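Local coordinates for protein DspB (Aggregatibacter actinomycetemcomitans, PDB 1YHT) that probably hydrolyses beta-linked N-acetylglucosamine polymers of the biofilm matrix as a family 20 glycoside hydrolase, thereby releasing cells from biofilms, at residues Q18-S31 / A325-D339. Residues are numbered along the deposited sequence; the frame is centred on the assembly and turned at random.
Sequences QTGLMLDIARHFYS and AALSIWGEDAKALKD. With GOL (glycerol), chain C.
Backbone bonds join Met22 to Leu327 and Ile329 where the first and last strands of a TIM barrel, 18-24 and 324-329, pair in parallel and close the cylinder. Their axes run nearly parallel. Met22 N gives to Leu327 O at 2.8 Å and Met22 O accepts from Ile329 N, both nearly straight; towards the N-terminal ends the bond from Gly20 N to Ala325 O is weak.

Apolar contacts differ between the two faces. Leu21, Leu23 and Ile329 face the surrounding helices, where Leu21 CD1 lies 3.6 Å from Ile329 CD1 and Phe38 of helix 32-44 touches all three. On the barrel-interior face, the Met22 chain is bent at chi2 and chi3, bringing CE 3.5 Å from the centroid of the Trp330 six-membered ring, 7° off its normal: a CH-pi contact, with SD adding a Met-aromatic one. Glycerol C1 lies over the opposite face, and Tyr278 and His53 meet Trp330 edge-to-face, consistent with the indole lining a pocket at the C-terminal mouth of the barrel, where TIM-barrel active sites lie.

Polar contacts organise the loops beyond the strands. Asp24 OD1 accepts from Ala26 N, an Asx turn, and from Arg27 N, completing an Asx motif, while OD2 accepts from Gly331 N and, in a salt bridge, from Arg27 NH1, each at 3.0 Å, from opposite faces of the carboxylate. Four hydrogen bonds thus fix the rotation of this buried carboxylate. Arg27 also pairs with Glu58 through NE; its ion pair with Glu332 is long. His28 NE2 donates to Leu337 O at 2.7 Å, the oxygen standing 25° out of the imidazole plane. A water bridges Asp24 O, Ile329 O and Tyr30 OH. Farther along, Asp339 OD2 receives Ser31 N on its anti side at 2.9 Å, with an angle of 163° at the hydrogen.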
ATOM      1  N   GLN A  18      14.672   5.587  -3.183  1.00 15.66           N
ATOM      2  CA  GLN A  18      13.860   4.919  -2.220  1.00 14.24           C
ATOM      3  C   GLN A  18      13.328   3.703  -2.917  1.00 13.20           C
ATOM      4  O   GLN A  18      12.569   3.799  -3.898  1.00 12.22           O
ATOM      5  CB  GLN A  18      12.735   5.837  -1.734  1.00 14.77           C
ATOM      6  CG  GLN A  18      13.268   7.031  -0.895  1.00 16.01           C
ATOM      7  CD  GLN A  18      13.996   6.569   0.361  1.00 18.72           C
ATOM      8  OE1 GLN A  18      13.448   5.785   1.144  1.00 18.76           O
ATOM      9  NE2 GLN A  18      15.265   7.014   0.533  1.00 17.24           N
ATOM     10  N   THR A  19      13.728   2.534  -2.433  1.00 12.36           N
ATOM     11  CA  THR A  19      13.326   1.305  -3.083  1.00 12.54           C
ATOM     12  C   THR A  19      13.065   0.215  -2.064  1.00 12.32           C
ATOM     13  O   THR A  19      13.698   0.176  -0.988  1.00 11.81           O
ATOM     14  CB  THR A  19      14.403   0.852  -4.109  1.00 13.90           C
ATOM     15  OG1 THR A  19      13.828  -0.097  -5.017  1.00 17.81           O
ATOM     16  CG2 THR A  19      15.578   0.231  -3.397  1.00 14.26           C
ATOM     17  N   GLY A  20      12.119  -0.645  -2.395  1.00 10.55           N
ATOM     18  CA  GLY A  20      11.723  -1.727  -1.498  1.00  9.68           C
ATOM     19  C   GLY A  20      10.566  -2.547  -1.963  1.00  8.12           C
ATOM     20  O   GLY A  20      10.361  -2.744  -3.169  1.00  7.78           O
ATOM     21  N   LEU A  21       9.805  -3.010  -0.979  1.00  7.65           N
ATOM     22  CA  LEU A  21       8.728  -3.951  -1.155  1.00  6.63           C
ATOM     23  C   LEU A  21       7.458  -3.355  -0.594  1.00  6.55           C
ATOM     24  O   LEU A  21       7.444  -2.784   0.512  1.00  3.92           O
ATOM     25  CB  LEU A  21       9.017  -5.234  -0.387  1.00  7.17           C
ATOM     26  CG  LEU A  21       7.962  -6.306  -0.302  1.00  5.24           C
ATOM     27  CD1 LEU A  21       7.662  -6.863  -1.637  1.00  7.43           C
ATOM     28  CD2 LEU A  21       8.442  -7.365   0.638  1.00  7.91           C
ATOM     29  N   MET A  22       6.383  -3.518  -1.347  1.00  5.85           N
ATOM     30  CA  MET A  22       5.059  -3.363  -0.766  1.00  6.85           C
ATOM     31  C   MET A  22       4.500  -4.751  -0.533  1.00  6.42           C
ATOM     32  O   MET A  22       4.337  -5.570  -1.478  1.00  6.40           O
ATOM     33  CB  MET A  22       4.168  -2.583  -1.722  1.00  7.54           C
ATOM     34  CG  MET A  22       2.919  -2.109  -1.130  1.00 11.14           C
ATOM     35  SD  MET A  22       1.435  -3.101  -1.124  1.00 18.94           S
ATOM     36  CE  MET A  22       1.471  -4.492  -2.233  1.00 13.56           C
ATOM     37  N   LEU A  23       4.159  -5.028   0.709  1.00  5.77           N
ATOM     38  CA  LEU A  23       3.706  -6.363   1.056  1.00  6.40           C
ATOM     39  C   LEU A  23       2.280  -6.233   1.528  1.00  6.81           C
ATOM     40  O   LEU A  23       1.996  -5.495   2.503  1.00  5.04           O
ATOM     41  CB  LEU A  23       4.572  -6.981   2.177  1.00  5.50           C
ATOM     42  CG  LEU A  23       4.249  -8.471   2.456  1.00  7.25           C
ATOM     43  CD1 LEU A  23       4.564  -9.422   1.309  1.00  7.03           C
ATOM     44  CD2 LEU A  23       4.944  -8.929   3.683  1.00  9.63           C
ATOM     45  N   ASP A  24       1.390  -6.945   0.837  1.00  7.64           N
ATOM     46  CA  ASP A  24      -0.032  -6.959   1.175  1.00  7.61           C
ATOM     47  C   ASP A  24      -0.252  -8.102   2.152  1.00  7.94           C
ATOM     48  O   ASP A  24      -0.323  -9.263   1.777  1.00  7.41           O
ATOM     49  CB  ASP A  24      -0.873  -7.093  -0.087  1.00  7.32           C
ATOM     50  CG  ASP A  24      -2.321  -7.473   0.173  1.00  7.24           C
ATOM     51  OD1 ASP A  24      -2.849  -7.348   1.312  1.00  7.58           O
ATOM     52  OD2 ASP A  24      -2.968  -7.892  -0.819  1.00  8.63           O
ATOM     53  N   ILE A  25      -0.345  -7.729   3.417  1.00  9.02           N
ATOM     54  CA  ILE A  25      -0.606  -8.682   4.464  1.00  9.12           C
ATOM     55  C   ILE A  25      -2.080  -8.705   4.822  1.00  8.77           C
ATOM     56  O   ILE A  25      -2.455  -9.446   5.679  1.00  8.44           O
ATOM     57  CB  ILE A  25       0.293  -8.479   5.718  1.00  9.93           C
ATOM     58  CG1 ILE A  25       0.016  -7.172   6.466  1.00  9.38           C
ATOM     59  CG2 ILE A  25       1.795  -8.593   5.306  1.00  9.51           C
ATOM     60  CD1 ILE A  25       0.780  -7.076   7.723  1.00 10.47           C
ATOM     61  N   ALA A  26      -2.908  -7.932   4.123  1.00  8.61           N
ATOM     62  CA  ALA A  26      -4.343  -7.924   4.378  1.00  8.43           C
ATOM     63  C   ALA A  26      -5.036  -9.094   3.696  1.00  8.60           C
ATOM     64  O   ALA A  26      -5.954  -9.687   4.248  1.00  9.38           O
ATOM     65  CB  ALA A  26      -4.955  -6.606   3.903  1.00  8.77           C
ATOM     66  N   ARG A  27      -4.641  -9.377   2.469  1.00  8.18           N
ATOM     67  CA  ARG A  27      -5.210 -10.485   1.686  1.00  9.46           C
ATOM     68  C   ARG A  27      -4.537 -11.842   1.951  1.00  9.47           C
ATOM     69  O   ARG A  27      -5.109 -12.877   1.626  1.00 10.23           O
ATOM     70  CB  ARG A  27      -5.091 -10.192   0.192  1.00  8.63           C
ATOM     71  CG  ARG A  27      -6.153  -9.223  -0.356  1.00 10.21           C
ATOM     72  CD  ARG A  27      -6.141  -7.827   0.291  1.00 10.37           C
ATOM     73  NE  ARG A  27      -6.972  -6.974  -0.561  1.00 10.93           N
ATOM     74  CZ  ARG A  27      -6.557  -6.380  -1.664  1.00 12.91           C
ATOM     75  NH1 ARG A  27      -5.284  -6.428  -1.999  1.00 12.19           N
ATOM     76  NH2 ARG A  27      -7.419  -5.703  -2.424  1.00 13.30           N
ATOM     77  N   HIS A  28      -3.283 -11.815   2.395  1.00  9.51           N
ATOM     78  CA  HIS A  28      -2.552 -13.040   2.754  1.00 10.37           C
ATOM     79  C   HIS A  28      -1.605 -12.723   3.933  1.00 10.62           C
ATOM     80  O   HIS A  28      -0.878 -11.739   3.872  1.00 11.59           O
ATOM     81  CB  HIS A  28      -1.708 -13.566   1.599  1.00 10.28           C
ATOM     82  CG  HIS A  28      -1.246 -14.983   1.806  1.00 12.20           C
ATOM     83  ND1 HIS A  28      -0.165 -15.314   2.602  1.00 16.72           N
ATOM     84  CD2 HIS A  28      -1.775 -16.153   1.389  1.00 10.90           C
ATOM     85  CE1 HIS A  28      -0.030 -16.632   2.630  1.00 15.43           C
ATOM     86  NE2 HIS A  28      -0.995 -17.163   1.901  1.00 14.06           N
ATOM     87  N   PHE A  29      -1.633 -13.519   4.997  1.00  9.01           N
ATOM     88  CA  PHE A  29      -0.871 -13.173   6.203  1.00  9.24           C
ATOM     89  C   PHE A  29       0.515 -13.732   6.108  1.00  9.04           C
ATOM     90  O   PHE A  29       0.687 -14.803   5.551  1.00 10.14           O
ATOM     91  CB  PHE A  29      -1.563 -13.751   7.438  1.00  8.91           C
ATOM     92  CG  PHE A  29      -1.091 -13.179   8.732  1.00  7.99           C
ATOM     93  CD1 PHE A  29      -1.530 -11.947   9.156  1.00  6.44           C
ATOM     94  CD2 PHE A  29      -0.205 -13.887   9.541  1.00  8.24           C
ATOM     95  CE1 PHE A  29      -1.136 -11.410  10.353  1.00  7.88           C
ATOM     96  CE2 PHE A  29       0.197 -13.359  10.747  1.00  8.32           C
ATOM     97  CZ  PHE A  29      -0.255 -12.131  11.159  1.00  6.29           C
ATOM     98  N   TYR A  30       1.494 -13.040   6.691  1.00  9.49           N
ATOM     99  CA  TYR A  30       2.870 -13.500   6.740  1.00  8.68           C
ATOM    100  C   TYR A  30       3.398 -13.465   8.179  1.00  9.12           C
ATOM    101  O   TYR A  30       3.234 -12.484   8.935  1.00  7.57           O
ATOM    102  CB  TYR A  30       3.788 -12.637   5.830  1.00  9.07           C
ATOM    103  CG  TYR A  30       3.375 -12.615   4.356  1.00  8.51           C
ATOM    104  CD1 TYR A  30       4.121 -13.296   3.382  1.00  7.40           C
ATOM    105  CD2 TYR A  30       2.257 -11.931   3.950  1.00  8.59           C
ATOM    106  CE1 TYR A  30       3.786 -13.254   2.033  1.00  8.00           C
ATOM    107  CE2 TYR A  30       1.866 -11.907   2.590  1.00  7.28           C
ATOM    108  CZ  TYR A  30       2.640 -12.549   1.640  1.00  8.20           C
ATOM    109  OH  TYR A  30       2.266 -12.541   0.316  1.00  6.56           O
ATOM    110  N   SER A  31       4.035 -14.560   8.556  1.00  8.78           N
ATOM    111  CA  SER A  31       4.602 -14.713   9.883  1.00  9.16           C
ATOM    112  C   SER A  31       5.697 -13.676  10.138  1.00  8.84           C
ATOM    113  O   SER A  31       6.334 -13.213   9.214  1.00  9.53           O
ATOM    114  CB  SER A  31       5.141 -16.131  10.051  1.00  8.37           C
ATOM    115  OG  SER A  31       6.398 -16.276   9.414  1.00  8.98           O
ATOM    116  N   ALA A 325      11.139   3.127  -6.518  1.00  8.53           N
ATOM    117  CA  ALA A 325      10.294   2.056  -7.073  1.00  8.80           C
ATOM    118  C   ALA A 325      10.103   0.984  -6.059  1.00  9.00           C
ATOM    119  O   ALA A 325      10.888   0.864  -5.111  1.00 10.53           O
ATOM    120  CB  ALA A 325      10.935   1.450  -8.331  1.00  8.59           C
ATOM    121  N   ALA A 326       9.051   0.207  -6.225  1.00  9.93           N
ATOM    122  CA  ALA A 326       8.830  -0.959  -5.359  1.00  9.23           C
ATOM    123  C   ALA A 326       8.244  -2.102  -6.131  1.00  8.14           C
ATOM    124  O   ALA A 326       7.502  -1.887  -7.085  1.00  9.27           O
ATOM    125  CB  ALA A 326       7.916  -0.590  -4.231  1.00  9.43           C
ATOM    126  N   LEU A 327       8.600  -3.315  -5.729  1.00  7.39           N
ATOM    127  CA  LEU A 327       7.826  -4.508  -6.045  1.00  6.59           C
ATOM    128  C   LEU A 327       6.634  -4.569  -5.108  1.00  7.17           C
ATOM    129  O   LEU A 327       6.826  -4.473  -3.901  1.00  7.40           O
ATOM    130  CB  LEU A 327       8.625  -5.776  -5.799  1.00  5.98           C
ATOM    131  CG  LEU A 327       7.962  -7.130  -6.119  1.00  7.27           C
ATOM    132  CD1 LEU A 327       7.739  -7.341  -7.589  1.00  9.11           C
ATOM    133  CD2 LEU A 327       8.837  -8.316  -5.603  1.00  8.36           C
ATOM    134  N   SER A 328       5.461  -4.841  -5.648  1.00  6.13           N
ATOM    135  CA  SER A 328       4.259  -5.083  -4.867  1.00  7.05           C
ATOM    136  C   SER A 328       3.825  -6.552  -4.977  1.00  7.43           C
ATOM    137  O   SER A 328       3.642  -7.068  -6.070  1.00  8.33           O
ATOM    138  CB  SER A 328       3.136  -4.153  -5.371  1.00  6.56           C
ATOM    139  OG  SER A 328       3.395  -2.761  -5.117  1.00  8.03           O
ATOM    140  N   ILE A 329       3.682  -7.232  -3.838  1.00  7.15           N
ATOM    141  CA  ILE A 329       3.210  -8.599  -3.791  1.00  7.55           C
ATOM    142  C   ILE A 329       1.826  -8.584  -3.195  1.00  6.32           C
ATOM    143  O   ILE A 329       1.661  -8.432  -1.984  1.00  8.10           O
ATOM    144  CB  ILE A 329       4.123  -9.502  -2.903  1.00  8.31           C
ATOM    145  CG1 ILE A 329       5.593  -9.417  -3.347  1.00  8.71           C
ATOM    146  CG2 ILE A 329       3.554 -10.939  -2.910  1.00 10.09           C
ATOM    147  CD1 ILE A 329       6.616 -10.235  -2.477  1.00  7.74           C
ATOM    148  N   TRP A 330       0.842  -8.794  -4.049  1.00  7.18           N
ATOM    149  CA  TRP A 330      -0.538  -8.726  -3.713  1.00  8.04           C
ATOM    150  C   TRP A 330      -1.064 -10.113  -3.428  1.00  9.12           C
ATOM    151  O   TRP A 330      -0.656 -11.093  -4.067  1.00 10.15           O
ATOM    152  CB  TRP A 330      -1.354  -8.085  -4.815  1.00  8.42           C
ATOM    153  CG  TRP A 330      -0.998  -6.637  -5.108  1.00  8.23           C
ATOM    154  CD1 TRP A 330      -0.246  -6.187  -6.120  1.00  7.80           C
ATOM    155  CD2 TRP A 330      -1.423  -5.495  -4.377  1.00  7.37           C
ATOM    156  NE1 TRP A 330      -0.155  -4.815  -6.078  1.00  9.42           N
ATOM    157  CE2 TRP A 330      -0.868  -4.367  -5.006  1.00  7.94           C
ATOM    158  CE3 TRP A 330      -2.213  -5.315  -3.240  1.00  7.48           C
ATOM    159  CZ2 TRP A 330      -1.089  -3.079  -4.553  1.00  9.55           C
ATOM    160  CZ3 TRP A 330      -2.414  -4.037  -2.776  1.00 10.46           C
ATOM    161  CH2 TRP A 330      -1.856  -2.938  -3.423  1.00  9.03           C
ATOM    162  N   GLY A 331      -1.997 -10.156  -2.472  1.00  9.75           N
ATOM    163  CA  GLY A 331      -2.403 -11.386  -1.778  1.00  9.74           C
ATOM    164  C   GLY A 331      -3.670 -12.090  -2.204  1.00  9.75           C
ATOM    165  O   GLY A 331      -3.937 -13.179  -1.697  1.00  8.54           O
ATOM    166  N   GLU A 332      -4.443 -11.479  -3.097  1.00 10.65           N
ATOM    167  CA  GLU A 332      -5.821 -11.942  -3.464  1.00 12.74           C
ATOM    168  C   GLU A 332      -5.932 -13.406  -3.800  1.00 11.80           C
ATOM    169  O   GLU A 332      -6.960 -14.042  -3.538  1.00 11.39           O
ATOM    170  CB  GLU A 332      -6.335 -11.378  -4.810  1.00 14.51           C
ATOM    171  CG  GLU A 332      -6.425 -10.008  -5.045  1.00 19.47           C
ATOM    172  CD  GLU A 332      -5.174  -9.440  -5.566  1.00 18.36           C
ATOM    173  OE1 GLU A 332      -5.013  -9.248  -6.816  1.00 17.62           O
ATOM    174  OE2 GLU A 332      -4.406  -9.130  -4.667  1.00 14.98           O
ATOM    175  N   ASP A 333      -4.934 -13.908  -4.515  1.00 11.31           N
ATOM    176  CA  ASP A 333      -5.031 -15.200  -5.188  1.00 12.00           C
ATOM    177  C   ASP A 333      -4.201 -16.280  -4.477  1.00 12.61           C
ATOM    178  O   ASP A 333      -4.103 -17.410  -4.963  1.00 10.81           O
ATOM    179  CB  ASP A 333      -4.523 -15.069  -6.650  1.00 12.58           C
ATOM    180  CG  ASP A 333      -5.531 -14.390  -7.591  1.00 14.36           C
ATOM    181  OD1 ASP A 333      -6.673 -14.105  -7.186  1.00 12.68           O
ATOM    182  OD2 ASP A 333      -5.153 -14.108  -8.744  1.00 14.77           O
ATOM    183  N   ALA A 334      -3.568 -15.900  -3.354  1.00 12.76           N
ATOM    184  CA  ALA A 334      -2.516 -16.706  -2.746  1.00 12.69           C
ATOM    185  C   ALA A 334      -3.018 -17.712  -1.676  1.00 12.95           C
ATOM    186  O   ALA A 334      -2.221 -18.248  -0.906  1.00 12.48           O
ATOM    187  CB  ALA A 334      -1.483 -15.797  -2.158  1.00 12.36           C
ATOM    188  N   LYS A 335      -4.328 -17.987  -1.630  1.00 13.19           N
ATOM    189  CA  LYS A 335      -4.868 -18.787  -0.546  1.00 14.59           C
ATOM    190  C   LYS A 335      -4.204 -20.168  -0.368  1.00 14.80           C
ATOM    191  O   LYS A 335      -4.087 -20.645   0.746  1.00 14.49           O
ATOM    192  CB  LYS A 335      -6.378 -18.987  -0.702  1.00 16.33           C
ATOM    193  CG  LYS A 335      -6.810 -19.801  -1.882  1.00 18.85           C
ATOM    194  CD  LYS A 335      -8.359 -19.768  -2.078  1.00 24.69           C
ATOM    195  CE  LYS A 335      -8.848 -18.643  -3.050  1.00 29.04           C
ATOM    196  NZ  LYS A 335     -10.326 -18.688  -3.437  1.00 30.41           N
ATOM    197  N   ALA A 336      -3.814 -20.824  -1.453  1.00 13.46           N
ATOM    198  CA  ALA A 336      -3.225 -22.147  -1.327  1.00 14.01           C
ATOM    199  C   ALA A 336      -1.711 -22.109  -1.209  1.00 13.94           C
ATOM    200  O   ALA A 336      -1.065 -23.147  -1.222  1.00 14.62           O
ATOM    201  CB  ALA A 336      -3.648 -23.009  -2.522  1.00 14.90           C
ATOM    202  N   LEU A 337      -1.119 -20.925  -1.062  1.00 13.54           N
ATOM    203  CA  LEU A 337       0.323 -20.827  -0.887  1.00 12.92           C
ATOM    204  C   LEU A 337       0.680 -20.407   0.524  1.00 13.81           C
ATOM    205  O   LEU A 337       0.002 -19.548   1.124  1.00 13.32           O
ATOM    206  CB  LEU A 337       0.919 -19.794  -1.839  1.00 13.10           C
ATOM    207  CG  LEU A 337       0.991 -20.025  -3.345  1.00 11.65           C
ATOM    208  CD1 LEU A 337       1.342 -18.694  -3.998  1.00 12.07           C
ATOM    209  CD2 LEU A 337       2.049 -21.061  -3.633  1.00 12.04           C
ATOM    210  N   LYS A 338       1.770 -20.976   1.039  1.00 12.53           N
ATOM    211  CA  LYS A 338       2.320 -20.543   2.295  1.00 13.48           C
ATOM    212  C   LYS A 338       3.183 -19.296   2.159  1.00 13.22           C
ATOM    213  O   LYS A 338       3.841 -19.075   1.141  1.00 12.55           O
ATOM    214  CB  LYS A 338       3.183 -21.633   2.902  1.00 14.40           C
ATOM    215  CG  LYS A 338       2.360 -22.855   3.292  1.00 18.45           C
ATOM    216  CD  LYS A 338       1.454 -22.517   4.494  1.00 22.40           C
ATOM    217  CE  LYS A 338       0.975 -23.794   5.202  1.00 24.12           C
ATOM    218  NZ  LYS A 338      -0.347 -24.246   4.685  1.00 28.04           N
ATOM    219  N   ASP A 339       3.167 -18.506   3.224  1.00 11.55           N
ATOM    220  CA  ASP A 339       3.939 -17.289   3.302  1.00 12.35           C
ATOM    221  C   ASP A 339       5.407 -17.536   2.900  1.00 12.11           C
ATOM    222  O   ASP A 339       5.942 -16.859   2.040  1.00 11.86           O
ATOM    223  CB  ASP A 339       3.752 -16.604   4.699  1.00 11.47           C
ATOM    224  CG  ASP A 339       4.093 -17.480   5.871  1.00 12.86           C
ATOM    225  OD1 ASP A 339       4.491 -18.652   5.680  1.00  9.53           O
ATOM    226  OD2 ASP A 339       3.953 -16.973   7.032  1.00 11.08           O
TER
HETATM  227  C1  GOL C 751      -3.729  -6.024  -7.710  1.00 21.89           C
HETATM  228  O1  GOL C 751      -4.097  -7.247  -8.401  1.00 19.57           O
HETATM  229  C2  GOL C 751      -5.004  -5.194  -7.504  1.00 22.04           C
HETATM  230  O2  GOL C 751      -5.002  -3.888  -8.153  1.00 24.96           O
HETATM  231  C3  GOL C 751      -5.431  -5.134  -6.028  1.00 24.37           C
HETATM  232  O3  GOL C 751      -5.306  -6.363  -5.251  1.00 22.49           O
HETATM  233  O   HOH W   1       0.759 -10.501  -0.396  1.00  9.25           O
HETATM  234  O   HOH W   2       5.915 -18.835   8.569  1.00 25.25           O